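Local atomic coordinates of putative phthiocerol dimycocerosate transporter LppX (Mycobacterium tuberculosis, PDB entry 2BYO), a protein that probably carries phthiocerol dimycocerosate lipids from the cell membrane to the outer membrane of the mycobacterial envelope. Residues Ile28-Asp33 with Gly177-Val182; Ser40-Val45 with Gln197-Glu202; Gly56-Asp61 with Val74-Asp79; Gln88-Ser93 with Leu103-Glu108. One frame throughout, in Å; residues are numbered along the deposited sequence.

All four contacts are partly buried and reach one antiparallel sheet, but their chemistry differs with position. Contacts 2 and 3 meet through the neighbouring strands 40-49 and 57-65 and share a zinc ion, to which each gives one ligand; their centres lie about 17 Å apart. Contact 1 touches contact 2 through Val182 and Gln197 of adjacent strands, yet across its own segments it has apolar and CH contacts and no hydrogen bond. Contact 4, at the edge strand 99-105, is the one in which a carboxylate meets the start of a helix; it touches contact 3 through Leu103. Contacts 1 and 3 lie on opposite sides of the chain's centre, as do contacts 1 and 4.

Contact 1 of 4, residues Ile28-Asp33 with Gly177-Val182; sequences IRQSLD and GSHHLV
Helix residues Ile28-Asp33 come closest to the turn of Gly177-Val182 at Ser31 and His179, whose CA atoms are 4.8 Å apart, and Ser31 CA meets His179 O at 3.0 Å in a CA-H...O contact. Beside it, Gln30 CB stands over one face of the His179 imidazole, 3.8 Å from the ring centroid and 20° off its normal, which is the geometry of a CH-pi contact. The bend of the glutamine at chi2 (-85°) brings Gln30 OE1 to 3.7 Å from His179 ND1 and CE1, the amide and ring planes 31° apart. On the inner side, Ser31 OG lies 3.8 Å from Leu181 CD1 but bonds back to its own helix, at Ile28 O (2.9 Å), an oxygen that also accepts from Leu32 N. Leu32 CD2 reaches Leu181 CD2 at 4.3 Å, and both leucines touch the docosahexaenoic acid in the hydrophobic cavity, so helix 22-36 packs against the start of strand 181-187 along the lipid. Ser178 OG accepts from His180 N at 3.1 Å, an ST turn leading into the strand, and His180 NE2 binds a zinc ion. With no hydrogen bond between the segments, the helix is joined to this turn by dispersion and weakly polar CH contacts, while the serine hydroxyl between them is satisfied within the helix.

Contact 2 of 4, residues Ser40-Val45 with Gln197-Glu202; sequences SVHVAV and QSKWNE. With ZN (zinc ion), chain C; HXA (docosa-4,7,10,13,16,19-hexaenoic acid), chain I.
Val41 CG2 approaches CD1 of the Trp200 indole obliquely at 3.8 Å; Ser198 CA lies over one face of that ring, 3.7 Å above the plane, Gln197 OE1 is at its edge, and His180 stacks on it. Gln197 OE1 lies 8° out of the indole plane and receives NE1-H on a lone pair at 3.0 Å, which fixes the rotation of the glutamine amide. That amide's other end, NE2, lies against C9 of the docosahexaenoic acid at 3.8 Å, close to where Val43 CG2 also meets the lipid. Val41, Val43 and Gln197 sit on an antiparallel strand pair of the U-shaped beta-half-barrel, strand 40-49 beside strand 191-198; Trp200 follows in the turn. His42 and Ser198 form a hydrogen-bonded pair, with His42 N donating to Ser198 O at 2.8 Å and Ser198 N returning to His42 O, whereas Val43 and Gln197 form the non-hydrogen-bonded pair on the face toward the lipid. The type II beta turn from Lys199 to Glu202 is tied to Ser40: Asn201 N bonds to Ser40 O, and the serine hydroxyl donates to Glu202 O at 2.8 Å. Asn201 OD1 reaches Ser40 N only weakly and has a stronger partner in Thr39 N. On the face away from the lipid, His42 CB packs against Lys199 CB and Ser198 OG. With CG anti to the backbone N (chi1 -179°), the imidazole bridges two zinc ions: ND1 binds one shared with Asp63, and NE2, at 2.0 Å, one completed by Asp61 and two waters.

Contact 3 of 4, residues Gly56-Asp61 with Val74-Asp79; sequences GITSAD and VCTYND. With ZN (zinc ion), chain C.
Thr58 and Thr76 meet through different first torsions: Thr58 places OG1 between its backbone N and carbonyl carbon (chi1 57°), while Thr76 turns CG2 anti to its N, and the two atoms come to 3.4 Å as the side chains pass at a slant. The Thr58 hydroxyl also reaches water 3 at 2.7 Å, and that water accepts from Asp79 N, so it joins the threonine to the end of the other segment. Cys75 SG lies 4.1 Å from Ile57 CD1. On the same face Cys75 CB lies 4.0 Å from Ala60 CB, and the edge of the Tyr77 ring meets Ile57 CG1. These residues belong to the antiparallel hairpin of strands 57-65 and 70-77, whose segment axes run at 170° with a closest approach of 4.5 Å. At one end Asp61 and Val74 form a hydrogen-bonded pair, with both N-to-O bonds 2.9 Å long. Farther along, Thr76 N donates to Ser59 O and Thr58 N to Thr76 O (3.0 Å). Beyond the pair Ile57-Tyr77, Asn78 N bonds to Gly56 O. The apolar face carrying Ile57 and Cys75 also packs on Phe85 of strand 83-88. On the other face, chi1 of -77° sets the Asp61 carboxylate beside a zinc ion bound by OD2 at 2.0 Å, the same ion that His42 binds; OD1 forms a salt bridge with Arg46.

Contact 4 of 4, residues Gln88-Ser93 with Leu103-Glu108; sequences QGDNIS and LGSISE. With MLT (D-malate), chain M.
Asp90 meets segment Leu103-Glu108 through its carboxylate and Ser107 N: CB leads to a CG anti to the backbone N (chi1 -173°), and from there the two oxygens part. OD1 accepts from Ser107 N at 2.7 Å, on the syn lone pair and with a nearly straight N-H...O angle of 167°. OD2 is directed at Ser105 OG, but the modelled distance of 2.4 Å is too short to be trusted. The backbone joins in as well, since Ile106 N donates to Asp90 O at 2.8 Å. Ser105 is the N-cap of helix 106-112, its OG accepting from Glu108 N at 3.2 Å, so the aspartate grips, through OD1, the helix start that this serine caps; the negative charge would probably be stabilised there. Residues 91-93 and 103-105 belong to the hairpin of strands 91-96 and 99-105; the type II' beta turn from Gln88 to Asn91 leads into its first strand. A classic beta bulge marks it, Leu103 and Gly104 both facing Ile92. Ile92 N donates to Gly104 O, while Ile92 O accepts from Leu103 N and, weakly, from Gly104 N. D-malate lies beside Gly104, whose CA is 3.3 Å from its O4; Ile92 CG1 and Ile106 CG1 are in apolar contact, and Ile106 also touches alpha-linolenic acid.

Contact 1 of 4, residues Ile28-Asp33 with Gly177-Val182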
# COMPACT_ATOMS: atom_id res chain seq x y z
N ILE A 28 0.83 -15.77 -0.11
CA ILE A 28 0.55 -14.37 -0.44
C ILE A 28 -0.94 -14.16 -0.76
O ILE A 28 -1.53 -13.17 -0.34
CB ILE A 28 1.40 -13.87 -1.63
CG1 ILE A 28 2.89 -13.93 -1.28
CG2 ILE A 28 1.00 -12.43 -1.99
CD1 ILE A 28 3.79 -13.80 -2.49
N ARG A 29 -1.55 -15.09 -1.49
CA ARG A 29 -2.99 -15.00 -1.76
C ARG A 29 -3.82 -15.02 -0.48
O ARG A 29 -4.83 -14.32 -0.39
CB ARG A 29 -3.46 -16.09 -2.70
CG ARG A 29 -3.26 -15.75 -4.14
CD ARG A 29 -3.70 -16.90 -5.02
NE ARG A 29 -3.87 -16.50 -6.42
CZ ARG A 29 -3.12 -16.91 -7.45
NH1 ARG A 29 -3.40 -16.46 -8.67
NH2 ARG A 29 -2.11 -17.77 -7.28
N GLN A 30 -3.41 -15.81 0.51
CA GLN A 30 -4.05 -15.78 1.82
C GLN A 30 -4.03 -14.37 2.44
O GLN A 30 -5.03 -13.94 3.01
CB GLN A 30 -3.41 -16.78 2.77
CG GLN A 30 -3.67 -18.24 2.44
CD GLN A 30 -4.99 -18.78 2.99
OE1 GLN A 30 -5.68 -18.12 3.76
NE2 GLN A 30 -5.34 -19.99 2.59
N SER A 31 -2.90 -13.64 2.34
CA SER A 31 -2.84 -12.29 2.92
C SER A 31 -3.64 -11.29 2.11
O SER A 31 -4.23 -10.38 2.69
CB SER A 31 -1.40 -11.77 3.11
OG SER A 31 -0.79 -11.45 1.87
N LEU A 32 -3.67 -11.45 0.79
CA LEU A 32 -4.44 -10.56 -0.07
C LEU A 32 -5.94 -10.76 0.15
O LEU A 32 -6.70 -9.80 0.18
CB LEU A 32 -4.08 -10.76 -1.54
CG LEU A 32 -2.65 -10.37 -1.96
CD1 LEU A 32 -2.47 -10.53 -3.45
CD2 LEU A 32 -2.30 -8.95 -1.54
N ASP A 33 -6.36 -12.01 0.31
CA ASP A 33 -7.75 -12.31 0.66
C ASP A 33 -8.13 -11.75 2.03
O ASP A 33 -9.22 -11.20 2.20
CB ASP A 33 -8.03 -13.80 0.60
CG ASP A 33 -8.04 -14.34 -0.82
OD1 ASP A 33 -8.20 -13.55 -1.77
OD2 ASP A 33 -7.89 -15.56 -0.98
N GLY A 177 -2.42 -16.68 12.47
CA GLY A 177 -3.72 -17.22 12.02
C GLY A 177 -4.51 -16.24 11.16
O GLY A 177 -5.39 -16.64 10.40
N SER A 178 -4.18 -14.95 11.25
CA SER A 178 -4.91 -13.90 10.53
C SER A 178 -4.49 -13.74 9.07
O SER A 178 -5.25 -13.23 8.26
CB SER A 178 -4.70 -12.57 11.22
OG SER A 178 -3.35 -12.14 11.08
N HIS A 179 -3.26 -14.14 8.76
CA HIS A 179 -2.63 -13.86 7.46
C HIS A 179 -2.60 -12.37 7.10
O HIS A 179 -2.57 -12.02 5.93
CB HIS A 179 -3.32 -14.65 6.34
CG HIS A 179 -3.06 -16.13 6.40
ND1 HIS A 179 -3.99 -17.03 6.86
CD2 HIS A 179 -1.98 -16.86 6.04
CE1 HIS A 179 -3.49 -18.25 6.80
NE2 HIS A 179 -2.27 -18.17 6.30
N HIS A 180 -2.59 -11.50 8.11
CA HIS A 180 -2.62 -10.06 7.83
C HIS A 180 -1.41 -9.69 7.01
O HIS A 180 -0.31 -10.20 7.26
CB HIS A 180 -2.59 -9.23 9.12
CG HIS A 180 -3.87 -9.22 9.87
ND1 HIS A 180 -3.92 -9.22 11.25
CD2 HIS A 180 -5.16 -9.19 9.45
CE1 HIS A 180 -5.18 -9.20 11.64
NE2 HIS A 180 -5.95 -9.17 10.57
N LEU A 181 -1.60 -8.82 6.03
CA LEU A 181 -0.49 -8.25 5.29
C LEU A 181 0.08 -7.11 6.13
O LEU A 181 -0.32 -5.95 5.97
CB LEU A 181 -0.95 -7.77 3.91
CG LEU A 181 0.16 -7.27 2.98
CD1 LEU A 181 1.23 -8.34 2.71
CD2 LEU A 181 -0.45 -6.81 1.65
N VAL A 182 0.97 -7.44 7.06
CA VAL A 182 1.47 -6.46 8.03
C VAL A 182 2.26 -5.36 7.30
O VAL A 182 2.11 -4.17 7.59
CB VAL A 182 2.34 -7.13 9.12
CG1 VAL A 182 2.88 -6.10 10.11
CG2 VAL A 182 1.55 -8.19 9.86

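Contact 2 of 4, residues Ser40-Val45 with Gln197-Glu202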
# COMPACT_ATOMS: atom_id res chain seq x y z
N SER A 40 -12.14 -2.32 7.96
CA SER A 40 -11.37 -1.10 8.22
C SER A 40 -9.93 -1.45 8.56
O SER A 40 -9.64 -2.58 8.97
CB SER A 40 -12.00 -0.27 9.34
OG SER A 40 -12.00 -0.97 10.57
N VAL A 41 -9.03 -0.50 8.38
CA VAL A 41 -7.62 -0.72 8.63
C VAL A 41 -6.93 0.64 8.77
O VAL A 41 -7.42 1.64 8.26
CB VAL A 41 -6.98 -1.58 7.49
CG1 VAL A 41 -6.97 -0.82 6.17
CG2 VAL A 41 -5.58 -2.04 7.84
N HIS A 42 -5.82 0.67 9.50
CA HIS A 42 -4.95 1.85 9.55
C HIS A 42 -3.76 1.54 8.65
O HIS A 42 -3.23 0.42 8.69
CB HIS A 42 -4.51 2.13 10.98
CG HIS A 42 -3.63 3.34 11.13
ND1 HIS A 42 -4.12 4.59 11.45
CD2 HIS A 42 -2.29 3.48 11.05
CE1 HIS A 42 -3.12 5.44 11.54
NE2 HIS A 42 -2.00 4.80 11.28
N VAL A 43 -3.40 2.50 7.79
CA VAL A 43 -2.26 2.35 6.89
C VAL A 43 -1.23 3.46 7.12
O VAL A 43 -1.58 4.66 7.21
CB VAL A 43 -2.69 2.36 5.40
CG1 VAL A 43 -1.48 2.43 4.50
CG2 VAL A 43 -3.48 1.10 5.07
N ALA A 44 0.03 3.03 7.25
CA ALA A 44 1.17 3.92 7.34
C ALA A 44 2.02 3.73 6.10
O ALA A 44 2.55 2.63 5.84
CB ALA A 44 1.96 3.62 8.58
N VAL A 45 2.14 4.79 5.32
CA VAL A 45 3.00 4.80 4.14
C VAL A 45 4.28 5.58 4.45
O VAL A 45 4.23 6.69 4.96
CB VAL A 45 2.28 5.44 2.94
CG1 VAL A 45 3.21 5.47 1.72
CG2 VAL A 45 0.98 4.69 2.61
N GLN A 197 0.24 -2.08 7.57
CA GLN A 197 -1.13 -2.14 8.09
C GLN A 197 -1.16 -2.40 9.60
O GLN A 197 -0.29 -3.07 10.16
CB GLN A 197 -1.92 -3.27 7.40
CG GLN A 197 -2.13 -3.12 5.90
CD GLN A 197 -2.93 -4.26 5.30
OE1 GLN A 197 -3.55 -5.06 6.01
NE2 GLN A 197 -2.91 -4.35 3.97
N SER A 198 -2.22 -1.89 10.23
CA SER A 198 -2.51 -2.16 11.64
C SER A 198 -3.98 -1.86 11.90
O SER A 198 -4.69 -1.40 11.00
CB SER A 198 -1.62 -1.31 12.55
OG SER A 198 -1.79 0.08 12.26
N LYS A 199 -4.42 -2.10 13.13
CA LYS A 199 -5.78 -1.72 13.57
C LYS A 199 -6.88 -2.35 12.73
O LYS A 199 -7.95 -1.77 12.53
CB LYS A 199 -5.93 -0.19 13.64
CG LYS A 199 -4.82 0.50 14.47
CD LYS A 199 -5.14 1.94 14.77
CE LYS A 199 -6.07 2.11 15.95
NZ LYS A 199 -5.39 1.91 17.26
N TRP A 200 -6.62 -3.56 12.27
CA TRP A 200 -7.55 -4.29 11.42
C TRP A 200 -8.90 -4.38 12.09
O TRP A 200 -8.99 -4.85 13.22
CB TRP A 200 -7.02 -5.70 11.14
CG TRP A 200 -5.66 -5.70 10.48
CD1 TRP A 200 -5.40 -5.61 9.13
CD2 TRP A 200 -4.37 -5.79 11.13
NE1 TRP A 200 -4.03 -5.65 8.91
CE2 TRP A 200 -3.38 -5.76 10.11
CE3 TRP A 200 -3.97 -5.90 12.47
CZ2 TRP A 200 -2.01 -5.82 10.39
CZ3 TRP A 200 -2.60 -5.97 12.75
CH2 TRP A 200 -1.64 -5.93 11.71
N ASN A 201 -9.93 -3.90 11.40
CA ASN A 201 -11.30 -3.96 11.85
C ASN A 201 -11.59 -3.22 13.17
O ASN A 201 -12.61 -3.44 13.81
CB ASN A 201 -11.78 -5.42 11.90
CG ASN A 201 -11.88 -6.04 10.51
OD1 ASN A 201 -12.15 -5.35 9.53
ND2 ASN A 201 -11.68 -7.34 10.43
N GLU A 202 -10.70 -2.30 13.54
CA GLU A 202 -10.98 -1.37 14.64
C GLU A 202 -11.72 -0.18 14.03
O GLU A 202 -11.35 0.28 12.95
CB GLU A 202 -9.69 -0.95 15.35
CG GLU A 202 -8.98 -2.14 16.01
CD GLU A 202 -7.64 -1.79 16.67
OE1 GLU A 202 -7.41 -0.63 17.03
OE2 GLU A 202 -6.81 -2.71 16.81
ZN ZN C . -0.34 5.56 12.00
C1 HXA I . -10.07 -4.55 -2.54
O1 HXA I . -11.12 -4.59 -3.23
O2 HXA I . -8.94 -4.82 -3.01
C2 HXA I . -10.19 -4.18 -1.07
C3 HXA I . -9.08 -3.22 -0.64
C4 HXA I . -9.56 -2.27 0.47
C5 HXA I . -8.88 -2.52 1.82
C6 HXA I . -7.89 -1.41 2.20
C7 HXA I . -6.45 -1.90 2.26
C8 HXA I . -5.48 -0.79 1.91
C9 HXA I . -4.03 -1.28 2.00
C10 HXA I . -3.36 -1.46 0.63
C11 HXA I . -3.45 -2.89 0.10
C12 HXA I . -2.12 -3.65 0.20
C13 HXA I . -1.21 -3.42 -1.02
C14 HXA I . -1.17 -4.62 -1.97
C15 HXA I . 0.24 -5.19 -2.10
C16 HXA I . 0.28 -6.29 -3.16
C17 HXA I . 1.49 -7.21 -2.99
C18 HXA I . 1.88 -7.82 -4.34
C19 HXA I . 2.66 -9.13 -4.19
C20 HXA I . 4.14 -8.88 -3.96
C21 HXA I . 4.92 -10.19 -3.86
C22 HXA I . 6.24 -10.06 -3.12
O HOH W 1 0.73 3.91 13.13
O HOH W 2 -0.85 7.40 13.49

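Contact 3 of 4, residues Gly56-Asp61 with Val74-Asp79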
# COMPACT_ATOMS: atom_id res chain seq x y z
N GLY A 56 2.79 13.51 -5.01
CA GLY A 56 3.58 14.42 -4.17
C GLY A 56 3.58 14.09 -2.68
O GLY A 56 4.23 14.78 -1.89
N ILE A 57 2.86 13.03 -2.31
CA ILE A 57 2.87 12.53 -0.94
C ILE A 57 4.06 11.58 -0.76
O ILE A 57 4.32 10.74 -1.62
CB ILE A 57 1.56 11.80 -0.60
CG1 ILE A 57 0.39 12.77 -0.66
CG2 ILE A 57 1.66 11.12 0.79
CD1 ILE A 57 -0.95 12.12 -0.44
N THR A 58 4.78 11.74 0.35
CA THR A 58 5.97 10.92 0.66
C THR A 58 5.86 10.20 2.02
O THR A 58 6.70 9.35 2.34
CB THR A 58 7.26 11.78 0.66
OG1 THR A 58 7.12 12.86 1.59
CG2 THR A 58 7.53 12.36 -0.72
N SER A 59 4.83 10.52 2.79
CA SER A 59 4.50 9.80 4.01
C SER A 59 3.01 9.95 4.29
O SER A 59 2.42 10.97 3.94
CB SER A 59 5.32 10.36 5.19
OG SER A 59 5.10 9.62 6.37
N ALA A 60 2.39 8.94 4.89
CA ALA A 60 1.01 9.08 5.36
C ALA A 60 0.69 8.09 6.47
O ALA A 60 1.25 7.01 6.52
CB ALA A 60 0.01 8.91 4.21
N ASP A 61 -0.21 8.51 7.36
CA ASP A 61 -0.87 7.64 8.31
C ASP A 61 -2.35 7.91 8.16
O ASP A 61 -2.81 9.04 8.42
CB ASP A 61 -0.42 7.91 9.74
CG ASP A 61 0.94 7.33 10.02
OD1 ASP A 61 1.93 7.96 9.60
OD2 ASP A 61 1.01 6.25 10.62
N VAL A 74 -3.34 11.90 7.94
CA VAL A 74 -2.34 12.95 7.85
C VAL A 74 -1.25 12.48 6.90
O VAL A 74 -1.04 11.27 6.74
CB VAL A 74 -1.79 13.30 9.26
CG1 VAL A 74 -0.98 12.16 9.84
CG2 VAL A 74 -0.98 14.55 9.22
N CYS A 75 -0.60 13.42 6.24
CA CYS A 75 0.44 13.09 5.27
C CYS A 75 1.53 14.14 5.21
O CYS A 75 1.40 15.23 5.78
CB CYS A 75 -0.17 12.88 3.87
SG CYS A 75 -0.74 14.35 3.02
N THR A 76 2.61 13.78 4.55
CA THR A 76 3.66 14.71 4.18
C THR A 76 3.47 14.93 2.68
O THR A 76 3.56 13.97 1.90
CB THR A 76 5.06 14.15 4.50
OG1 THR A 76 5.18 13.97 5.92
CG2 THR A 76 6.16 15.09 4.02
N TYR A 77 3.20 16.18 2.31
CA TYR A 77 2.91 16.57 0.94
C TYR A 77 3.81 17.73 0.54
O TYR A 77 3.82 18.78 1.19
CB TYR A 77 1.43 16.98 0.80
CG TYR A 77 1.12 17.66 -0.52
CD1 TYR A 77 1.02 16.92 -1.69
CD2 TYR A 77 0.95 19.04 -0.59
CE1 TYR A 77 0.77 17.54 -2.90
CE2 TYR A 77 0.69 19.66 -1.81
CZ TYR A 77 0.60 18.90 -2.95
OH TYR A 77 0.35 19.50 -4.16
N ASN A 78 4.57 17.55 -0.54
CA ASN A 78 5.55 18.52 -1.00
C ASN A 78 6.45 19.02 0.13
O ASN A 78 6.76 20.21 0.22
CB ASN A 78 4.84 19.68 -1.72
CG ASN A 78 4.30 19.29 -3.09
OD1 ASN A 78 4.50 18.15 -3.56
ND2 ASN A 78 3.64 20.22 -3.76
N ASP A 79 6.85 18.09 0.99
CA ASP A 79 7.73 18.32 2.14
C ASP A 79 7.08 19.06 3.31
O ASP A 79 7.74 19.36 4.29
CB ASP A 79 9.03 19.03 1.74
CG ASP A 79 9.95 18.13 0.96
OD1 ASP A 79 10.09 16.94 1.32
OD2 ASP A 79 10.55 18.62 -0.02
ZN ZN C . -0.34 5.56 12.00
O HOH W 3 6.73 15.26 0.37
O HOH W 1 0.73 3.91 13.13
O HOH W 2 -0.85 7.40 13.49

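Contact 4 of 4, residues Gln88-Ser93 with Leu103-Glu108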
# COMPACT_ATOMS: atom_id res chain seq x y z
N GLN A 88 -12.77 11.10 -0.03
CA GLN A 88 -14.22 11.19 0.09
C GLN A 88 -14.81 11.06 -1.30
O GLN A 88 -14.45 11.82 -2.20
CB GLN A 88 -14.63 12.53 0.70
CG GLN A 88 -14.28 12.65 2.18
CD GLN A 88 -14.89 13.89 2.83
OE1 GLN A 88 -15.37 14.81 2.15
NE2 GLN A 88 -14.84 13.93 4.16
N GLY A 89 -15.73 10.11 -1.48
CA GLY A 89 -16.29 9.85 -2.80
C GLY A 89 -15.16 9.54 -3.77
O GLY A 89 -14.33 8.67 -3.50
N ASP A 90 -15.09 10.28 -4.87
CA ASP A 90 -14.06 10.07 -5.88
C ASP A 90 -12.78 10.85 -5.58
O ASP A 90 -11.74 10.60 -6.18
CB ASP A 90 -14.62 10.46 -7.25
CG ASP A 90 -13.67 10.12 -8.39
OD1 ASP A 90 -13.29 8.94 -8.52
OD2 ASP A 90 -13.33 11.04 -9.16
N ASN A 91 -12.83 11.79 -4.64
CA ASN A 91 -11.75 12.76 -4.47
C ASN A 91 -10.69 12.36 -3.45
O ASN A 91 -11.00 11.91 -2.36
CB ASN A 91 -12.33 14.11 -4.09
CG ASN A 91 -13.26 14.64 -5.15
OD1 ASN A 91 -12.98 14.54 -6.34
ND2 ASN A 91 -14.39 15.20 -4.72
N ILE A 92 -9.44 12.53 -3.86
CA ILE A 92 -8.27 12.45 -2.97
C ILE A 92 -7.85 13.89 -2.72
O ILE A 92 -7.55 14.61 -3.67
CB ILE A 92 -7.12 11.68 -3.65
CG1 ILE A 92 -7.54 10.23 -3.93
CG2 ILE A 92 -5.86 11.72 -2.80
CD1 ILE A 92 -6.62 9.50 -4.91
N SER A 93 -7.84 14.30 -1.45
CA SER A 93 -7.65 15.71 -1.08
C SER A 93 -6.67 15.90 0.09
O SER A 93 -6.49 15.00 0.92
CB SER A 93 -8.99 16.32 -0.67
OG SER A 93 -9.93 16.28 -1.73
N LEU A 103 -5.95 16.43 -5.02
CA LEU A 103 -4.73 15.96 -5.70
C LEU A 103 -5.06 15.01 -6.83
O LEU A 103 -4.30 14.87 -7.80
CB LEU A 103 -3.79 15.26 -4.72
CG LEU A 103 -3.24 16.10 -3.57
CD1 LEU A 103 -2.27 15.27 -2.76
CD2 LEU A 103 -2.57 17.36 -4.07
N GLY A 104 -6.19 14.33 -6.72
CA GLY A 104 -6.55 13.38 -7.72
C GLY A 104 -7.92 12.80 -7.53
O GLY A 104 -8.62 13.10 -6.56
N SER A 105 -8.29 11.96 -8.48
CA SER A 105 -9.58 11.32 -8.54
C SER A 105 -9.35 9.82 -8.62
O SER A 105 -8.50 9.35 -9.37
CB SER A 105 -10.34 11.80 -9.78
OG SER A 105 -11.19 10.79 -10.29
N ILE A 106 -10.13 9.07 -7.84
CA ILE A 106 -10.02 7.62 -7.80
C ILE A 106 -10.29 7.02 -9.17
O ILE A 106 -9.49 6.22 -9.67
CB ILE A 106 -11.00 7.03 -6.76
CG1 ILE A 106 -10.54 7.39 -5.34
CG2 ILE A 106 -11.09 5.51 -6.90
CD1 ILE A 106 -11.59 7.11 -4.28
N SER A 107 -11.41 7.41 -9.77
CA SER A 107 -11.81 6.90 -11.09
C SER A 107 -10.75 7.20 -12.15
O SER A 107 -10.44 6.35 -12.99
CB SER A 107 -13.16 7.49 -11.51
OG SER A 107 -13.12 8.91 -11.54
N GLU A 108 -10.18 8.40 -12.10
CA GLU A 108 -9.23 8.84 -13.11
C GLU A 108 -7.87 8.18 -12.98
O GLU A 108 -7.23 7.87 -13.98
CB GLU A 108 -9.14 10.37 -13.11
CG GLU A 108 -10.48 10.99 -13.53
CD GLU A 108 -10.40 12.47 -13.81
OE1 GLU A 108 -9.78 13.19 -13.00
OE2 GLU A 108 -10.98 12.91 -14.82
C1 MLT M . -7.55 15.19 -11.34
O1 MLT M . -8.10 14.07 -11.29
O2 MLT M . -8.12 16.16 -10.80
C2 MLT M . -6.21 15.35 -12.02
O3 MLT M . -6.11 14.55 -13.19
C3 MLT M . -5.09 15.05 -11.03
C4 MLT M . -4.70 13.59 -10.96
O4 MLT M . -5.55 12.67 -10.83
O5 MLT M . -3.48 13.29 -11.01